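Local structure of DegV family protein (Thermus thermophilus, 2DT8) at residues 143-146 and 147-151; 203-206 and 207-211; 73-76 and 77-80. The protein binds fatty acid, here palmitic acid, in a DegV-family fold and also carries a zinc ion, though its physiological role is not established. One frame throughout, in Å; residues are numbered along the deposited sequence.

All three contacts are local ones within a single chain, and none touches another; contacts 1 and 2 lie along helices, while contact 3 is where helix 66-76 gives way to a turn. Contact 1, on helix 139-151, has its centre about 25 Å from that of contact 3 and about 30 Å from that of contact 2, whereas the centres of contacts 2 and 3 are about 46 Å apart, on opposite sides of the molecule. Contact 1 shares strand 82-87 with contact 3 and strand 273-279 with contact 2. Contact 3 is nearest the metal: the side chain of R74 is about 6 Å from zinc. At contact 2, the side chain of R208 is about 14 Å from palmitic acid.

Contact 1 (143-146 and 147-151); sequences LAEL and ERLRR
With CG turned anti to the backbone N in both E145 (chi1 171°) and R148 (chi1 -178°), and with later bends at chi2 of the glutamate and chi3 of the arginine, the two side chains lie side by side and point the same way. They form an i to i+3 salt bridge on helix 139-151, which packs on helix 120-135 and the neighbouring sheet of the DegV fold. The grip is side-on: NE of R148 reaches OE1 of E145 at 2.9 Å in a nearly straight bond, and NH2 of R148 reaches OE2 of E145 at 2.8 Å. Both oxygens sit close to the guanidinium plane, yet the carboxylate is twisted 39° from it, and NE therefore meets OE1 from above the carboxylate plane. Second partners help fix the rotation of both groups: R128 also pairs with OE2 of E145, and the backbone O of S279 takes NH2 of R148. CD2 of L149 rests over one guanidinium face, toward its rim. Leucines suit the inward side, where L146 and L149 meet M125 and L143 meets L84 and V113; the long charged residues suit the flanks. E147 and R150 form a like side-on pair two residues further along the helix, NE of R150 lying 2.9 Å from OE1 of E147 and NH2 of R150 lying 2.7 Å from OE2 of E147.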
loop_
_atom_site.group_PDB
_atom_site.type_symbol
_atom_site.label_atom_id
_atom_site.label_comp_id
_atom_site.label_asym_id
_atom_site.label_seq_id
_atom_site.Cartn_x
_atom_site.Cartn_y
_atom_site.Cartn_z
ATOM N N LEU A 143 -6.565 15.882 -8.403
ATOM C CA LEU A 143 -5.527 16.146 -7.403
ATOM C C LEU A 143 -6.154 16.647 -6.110
ATOM O O LEU A 143 -5.659 16.358 -5.028
ATOM C CB LEU A 143 -4.499 17.170 -7.911
ATOM C CG LEU A 143 -3.579 16.693 -9.044
ATOM C CD1 LEU A 143 -2.771 17.857 -9.585
ATOM C CD2 LEU A 143 -2.650 15.594 -8.532
ATOM N N ALA A 144 -7.256 17.386 -6.213
ATOM C CA ALA A 144 -7.915 17.876 -5.014
ATOM C C ALA A 144 -8.501 16.703 -4.230
ATOM O O ALA A 144 -8.433 16.667 -2.998
ATOM C CB ALA A 144 -9.018 18.883 -5.388
ATOM N N GLU A 145 -9.094 15.753 -4.953
ATOM C CA GLU A 145 -9.669 14.577 -4.312
ATOM C C GLU A 145 -8.560 13.721 -3.690
ATOM O O GLU A 145 -8.725 13.190 -2.590
ATOM C CB GLU A 145 -10.475 13.758 -5.326
ATOM C CG GLU A 145 -10.949 12.389 -4.811
ATOM C CD GLU A 145 -12.046 12.452 -3.754
ATOM O OE1 GLU A 145 -12.330 13.547 -3.220
ATOM O OE2 GLU A 145 -12.627 11.383 -3.444
ATOM N N LEU A 146 -7.431 13.593 -4.386
ATOM C CA LEU A 146 -6.333 12.797 -3.849
ATOM C C LEU A 146 -5.805 13.415 -2.560
ATOM O O LEU A 146 -5.444 12.702 -1.622
ATOM C CB LEU A 146 -5.213 12.660 -4.880
ATOM C CG LEU A 146 -5.528 11.698 -6.032
ATOM C CD1 LEU A 146 -4.441 11.774 -7.094
ATOM C CD2 LEU A 146 -5.634 10.269 -5.481
ATOM N N GLU A 147 -5.760 14.744 -2.505
ATOM C CA GLU A 147 -5.300 15.413 -1.292
ATOM C C GLU A 147 -6.289 15.145 -0.147
ATOM O O GLU A 147 -5.878 14.945 1.005
ATOM C CB GLU A 147 -5.124 16.914 -1.550
ATOM C CG GLU A 147 -4.742 17.755 -0.329
ATOM C CD GLU A 147 -3.417 17.378 0.323
ATOM O OE1 GLU A 147 -2.639 16.600 -0.263
ATOM O OE2 GLU A 147 -3.154 17.883 1.436
ATOM N N ARG A 148 -7.587 15.109 -0.459
ATOM C CA ARG A 148 -8.578 14.818 0.570
ATOM C C ARG A 148 -8.330 13.420 1.123
ATOM O O ARG A 148 -8.365 13.212 2.330
ATOM C CB ARG A 148 -10.001 14.889 0.004
ATOM C CG ARG A 148 -11.093 14.646 1.045
ATOM C CD ARG A 148 -12.489 14.653 0.429
ATOM N NE ARG A 148 -12.782 13.475 -0.394
ATOM C CZ ARG A 148 -13.246 12.320 0.071
ATOM N NH1 ARG A 148 -13.471 12.157 1.369
ATOM N NH2 ARG A 148 -13.495 11.326 -0.774
ATOM N N LEU A 149 -8.085 12.459 0.232
ATOM C CA LEU A 149 -7.840 11.091 0.669
ATOM C C LEU A 149 -6.546 10.984 1.479
ATOM O O LEU A 149 -6.484 10.254 2.468
ATOM C CB LEU A 149 -7.786 10.141 -0.532
ATOM C CG LEU A 149 -9.073 9.983 -1.351
ATOM C CD1 LEU A 149 -8.942 8.749 -2.249
ATOM C CD2 LEU A 149 -10.286 9.847 -0.438
ATOM N N ARG A 150 -5.503 11.691 1.060
ATOM C CA ARG A 150 -4.259 11.640 1.813
ATOM C C ARG A 150 -4.505 12.083 3.264
ATOM O O ARG A 150 -4.020 11.462 4.221
ATOM C CB ARG A 150 -3.212 12.556 1.171
ATOM C CG ARG A 150 -1.877 12.578 1.934
ATOM C CD ARG A 150 -0.968 13.704 1.466
ATOM N NE ARG A 150 -1.428 15.030 1.880
ATOM C CZ ARG A 150 -1.335 15.512 3.122
ATOM N NH1 ARG A 150 -0.804 14.782 4.098
ATOM N NH2 ARG A 150 -1.768 16.738 3.392
ATOM N N ARG A 151 -5.312 13.138 3.440
ATOM C CA ARG A 151 -5.580 13.687 4.766
ATOM C C ARG A 151 -6.592 12.907 5.604
ATOM O O ARG A 151 -6.501 12.881 6.836
ATOM C CB ARG A 151 -6.085 15.127 4.635
ATOM C CG ARG A 151 -5.065 16.097 4.050
ATOM C CD ARG A 151 -5.658 17.499 3.885
ATOM N NE ARG A 151 -6.199 18.017 5.140
ATOM C CZ ARG A 151 -6.223 19.308 5.472
ATOM N NH1 ARG A 151 -5.667 20.215 4.674
ATOM N NH2 ARG A 151 -6.799 19.688 6.602
#

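Contact 2 (203-206 and 207-211); sequences GEKK and AREEI
R208 folds back over the first turn of its helix to meet E204, and this is the close-packed half of the contact. Its CG lies beside the backbone N (chi1 -64°) and the chain, extended at chi2, bends at chi3, carrying NH1 of R208 to 2.7 Å from OE2 of E204 in an i to i+4 salt bridge. The two flat groups stand steeply to each other, 71° apart, and OE2 approaches the guanidinium obliquely. CG of E204, at the guanidinium edge and in its plane, is just 3.2 Å from NH1 of R208, while CA of K205 sits over one face, toward the rim. E244 of helix 236-247 takes NE of R208, and this arginine thus ties two helices together. A207 is buried against Y273 and A201, where a small residue fits; its CB comes within 3.3 Å of E204 O. This is the N-terminal end of helix 204-219, which packs on strand 273-279 of the four-stranded sheet. G203 is the N-cap, its O accepting A207 N at 3.1 Å; at its phi of 95° a CB would press on the preceding carbonyl O, which suits glycine. The outer side is much looser. K205, K206 and E209 are exposed, and their charged ends do not close into salt bridges: NZ of K206 stays 4.3 Å from OE1 of E209, and NZ of K205 is 4.7 Å from OE2 of E209. K205 touches the carboxylate with a methylene rather than its ammonium, CE of K205 lying 3.5 Å from OE2 of E209.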
loop_
_atom_site.group_PDB
_atom_site.type_symbol
_atom_site.label_atom_id
_atom_site.label_comp_id
_atom_site.label_asym_id
_atom_site.label_seq_id
_atom_site.Cartn_x
_atom_site.Cartn_y
_atom_site.Cartn_z
ATOM N N GLY A 203 -4.041 -11.640 22.204
ATOM C CA GLY A 203 -4.715 -12.515 21.265
ATOM C C GLY A 203 -5.193 -11.882 19.957
ATOM O O GLY A 203 -5.488 -10.696 19.882
ATOM N N GLU A 204 -5.245 -12.757 18.938
ATOM C CA GLU A 204 -5.686 -12.261 17.648
ATOM C C GLU A 204 -7.101 -11.632 17.607
ATOM O O GLU A 204 -7.368 -10.614 16.982
ATOM C CB GLU A 204 -5.581 -13.401 16.559
ATOM C CG GLU A 204 -6.058 -13.088 15.146
ATOM C CD GLU A 204 -6.281 -14.347 14.321
ATOM O OE1 GLU A 204 -5.281 -15.014 13.972
ATOM O OE2 GLU A 204 -7.452 -14.668 14.031
ATOM N N LYS A 205 -7.971 -12.327 18.363
ATOM C CA LYS A 205 -9.323 -11.815 18.471
ATOM C C LYS A 205 -9.499 -10.407 19.045
ATOM O O LYS A 205 -10.215 -9.573 18.507
ATOM C CB LYS A 205 -10.265 -12.783 19.318
ATOM C CG LYS A 205 -11.720 -12.363 19.443
ATOM C CD LYS A 205 -12.557 -13.452 20.098
ATOM C CE LYS A 205 -14.026 -13.039 20.188
ATOM N NZ LYS A 205 -14.894 -14.111 20.768
ATOM N N LYS A 206 -8.804 -10.214 20.181
ATOM C CA LYS A 206 -8.886 -8.907 20.803
ATOM C C LYS A 206 -8.276 -7.813 19.900
ATOM O O LYS A 206 -8.696 -6.664 19.848
ATOM C CB LYS A 206 -8.307 -8.821 22.265
ATOM C CG LYS A 206 -9.195 -9.460 23.324
ATOM C CD LYS A 206 -8.603 -9.366 24.716
ATOM C CE LYS A 206 -9.542 -10.022 25.709
ATOM N NZ LYS A 206 -10.939 -9.579 25.440
ATOM N N ALA A 207 -7.236 -8.287 19.191
ATOM C CA ALA A 207 -6.618 -7.396 18.227
ATOM C C ALA A 207 -7.596 -6.932 17.136
ATOM O O ALA A 207 -7.670 -5.749 16.770
ATOM C CB ALA A 207 -5.400 -8.063 17.528
ATOM N N ARG A 208 -8.381 -7.880 16.640
ATOM C CA ARG A 208 -9.381 -7.541 15.643
ATOM C C ARG A 208 -10.440 -6.608 16.231
ATOM O O ARG A 208 -10.925 -5.703 15.543
ATOM C CB ARG A 208 -10.032 -8.811 15.095
ATOM C CG ARG A 208 -9.055 -9.712 14.348
ATOM C CD ARG A 208 -9.793 -10.692 13.450
ATOM N NE ARG A 208 -10.804 -11.442 14.188
ATOM C CZ ARG A 208 -10.544 -12.501 14.946
ATOM N NH1 ARG A 208 -9.302 -12.945 15.064
ATOM N NH2 ARG A 208 -11.526 -13.115 15.592
ATOM N N GLU A 209 -10.789 -6.814 17.499
ATOM C CA GLU A 209 -11.786 -5.971 18.151
ATOM C C GLU A 209 -11.295 -4.526 18.258
ATOM O O GLU A 209 -12.040 -3.574 18.069
ATOM C CB GLU A 209 -12.193 -6.585 19.503
ATOM C CG GLU A 209 -12.769 -7.995 19.334
ATOM C CD GLU A 209 -13.213 -8.658 20.629
ATOM O OE1 GLU A 209 -12.664 -8.335 21.700
ATOM O OE2 GLU A 209 -14.107 -9.529 20.563
ATOM N N GLU A 210 -10.023 -4.441 18.563
ATOM C CA GLU A 210 -9.411 -3.133 18.689
ATOM C C GLU A 210 -9.295 -2.416 17.342
ATOM O O GLU A 210 -9.621 -1.245 17.202
ATOM C CB GLU A 210 -7.915 -3.189 19.244
ATOM C CG GLU A 210 -7.053 -1.927 19.133
ATOM C CD GLU A 210 -7.704 -0.693 19.749
ATOM O OE1 GLU A 210 -8.410 -0.831 20.771
ATOM O OE2 GLU A 210 -7.495 0.422 19.216
ATOM N N ILE A 211 -9.218 -3.198 16.312
ATOM C CA ILE A 211 -9.110 -2.600 14.996
ATOM C C ILE A 211 -10.523 -2.135 14.558
ATOM O O ILE A 211 -10.718 -1.038 14.029
ATOM C CB ILE A 211 -8.600 -3.609 13.846
ATOM C CG1 ILE A 211 -7.093 -3.828 14.013
ATOM C CG2 ILE A 211 -8.923 -3.100 12.434
ATOM C CD1 ILE A 211 -6.541 -4.934 13.126
#

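Contact 3 (73-76 and 77-80); sequences YREA and LEEA
The peptide carbonyl of Y73 takes L77 N at a modest tilt of 20° from its plane, in a 2.9 Å bond from L77 N to Y73 O, as in a regular helix, whereas that of E75 is met from above its plane. There E78 N lies 68° out of the plane, in a 3.2 Å bond to E75 O, and E79 N likewise sits above the carbonyl plane of A76. This change, from i+4 to i+3 partners, accompanies a type I beta turn, A76 to E79, by which the chain leaves helix 66-76 for strand 82-87. L77 lays CG 3.2 Å from Y73 O and turns its apolar chain to F106 and V83, while the exposed E78 runs back with CG 3.4 Å from R74 O. Y73 points its ring away from the turn among V6, A99 and A102, its OH bonded to S85. R74 lies on the side of the zinc site, its side chain about 4 Å from that of the zinc ligand E105. A76, which opens the turn, and A80, just after it, are buried, and small residues suit these places against T4; CB of A80 comes 3.3 Å from A76 O.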
loop_
_atom_site.group_PDB
_atom_site.type_symbol
_atom_site.label_atom_id
_atom_site.label_comp_id
_atom_site.label_asym_id
_atom_site.label_seq_id
_atom_site.Cartn_x
_atom_site.Cartn_y
_atom_site.Cartn_z
ATOM N N TYR A 73 7.155 6.868 -18.660
ATOM C CA TYR A 73 6.561 8.173 -18.934
ATOM C C TYR A 73 6.617 8.484 -20.425
ATOM O O TYR A 73 5.639 8.957 -21.003
ATOM C CB TYR A 73 7.275 9.298 -18.163
ATOM C CG TYR A 73 7.128 9.248 -16.653
ATOM C CD1 TYR A 73 6.089 8.530 -16.047
ATOM C CD2 TYR A 73 8.004 9.950 -15.828
ATOM C CE1 TYR A 73 5.931 8.515 -14.664
ATOM C CE2 TYR A 73 7.852 9.948 -14.446
ATOM C CZ TYR A 73 6.816 9.228 -13.865
ATOM O OH TYR A 73 6.681 9.220 -12.500
ATOM N N ARG A 74 7.702 8.207 -21.081
ATOM C CA ARG A 74 7.919 8.492 -22.493
ATOM C C ARG A 74 6.925 7.716 -23.361
ATOM O O ARG A 74 6.377 8.226 -24.330
ATOM C CB ARG A 74 9.349 8.119 -22.897
ATOM C CG ARG A 74 9.618 8.298 -24.382
ATOM C CD ARG A 74 11.107 8.245 -24.720
ATOM N NE ARG A 74 11.773 7.069 -24.167
ATOM C CZ ARG A 74 12.510 7.074 -23.060
ATOM N NH1 ARG A 74 12.740 8.209 -22.403
ATOM N NH2 ARG A 74 13.022 5.938 -22.606
ATOM N N GLU A 75 6.704 6.466 -22.917
ATOM C CA GLU A 75 5.813 5.626 -23.694
ATOM C C GLU A 75 4.349 6.077 -23.525
ATOM O O GLU A 75 3.561 6.125 -24.459
ATOM C CB GLU A 75 5.949 4.149 -23.229
ATOM C CG GLU A 75 7.242 3.505 -23.708
ATOM C CD GLU A 75 7.488 2.136 -23.105
ATOM O OE1 GLU A 75 6.872 1.815 -22.063
ATOM O OE2 GLU A 75 8.319 1.385 -23.659
ATOM N N ALA A 76 4.084 6.481 -22.271
ATOM C CA ALA A 76 2.728 6.900 -21.972
ATOM C C ALA A 76 2.352 8.205 -22.695
ATOM O O ALA A 76 1.242 8.380 -23.208
ATOM C CB ALA A 76 2.560 7.161 -20.447
ATOM N N LEU A 77 3.322 9.107 -22.747
ATOM C CA LEU A 77 3.134 10.398 -23.401
ATOM C C LEU A 77 3.070 10.346 -24.919
ATOM O O LEU A 77 2.812 11.356 -25.565
ATOM C CB LEU A 77 4.213 11.378 -22.934
ATOM C CG LEU A 77 4.009 11.707 -21.452
ATOM C CD1 LEU A 77 5.199 12.476 -20.908
ATOM C CD2 LEU A 77 2.719 12.512 -21.287
ATOM N N GLU A 78 3.304 9.167 -25.487
ATOM C CA GLU A 78 3.197 8.996 -26.932
ATOM C C GLU A 78 1.721 9.063 -27.330
ATOM O O GLU A 78 1.369 9.386 -28.456
ATOM C CB GLU A 78 3.734 7.631 -27.355
ATOM C CG GLU A 78 5.236 7.558 -27.454
ATOM C CD GLU A 78 5.711 6.169 -27.819
ATOM O OE1 GLU A 78 4.967 5.460 -28.533
ATOM O OE2 GLU A 78 6.825 5.791 -27.402
ATOM N N GLU A 79 0.893 8.692 -26.338
ATOM C CA GLU A 79 -0.533 8.763 -26.592
ATOM C C GLU A 79 -1.372 9.438 -25.513
ATOM O O GLU A 79 -2.564 9.193 -25.379
ATOM C CB GLU A 79 -1.045 7.331 -26.662
ATOM C CG GLU A 79 -0.371 6.462 -27.722
ATOM C CD GLU A 79 -0.725 6.877 -29.140
ATOM O OE1 GLU A 79 -1.767 7.548 -29.317
ATOM O OE2 GLU A 79 0.026 6.520 -30.074
ATOM N N ALA A 80 -0.660 10.258 -24.721
ATOM C CA ALA A 80 -1.377 10.998 -23.701
ATOM C C ALA A 80 -0.755 12.399 -23.561
ATOM O O ALA A 80 0.357 12.603 -24.031
ATOM C CB ALA A 80 -1.258 10.290 -22.335
#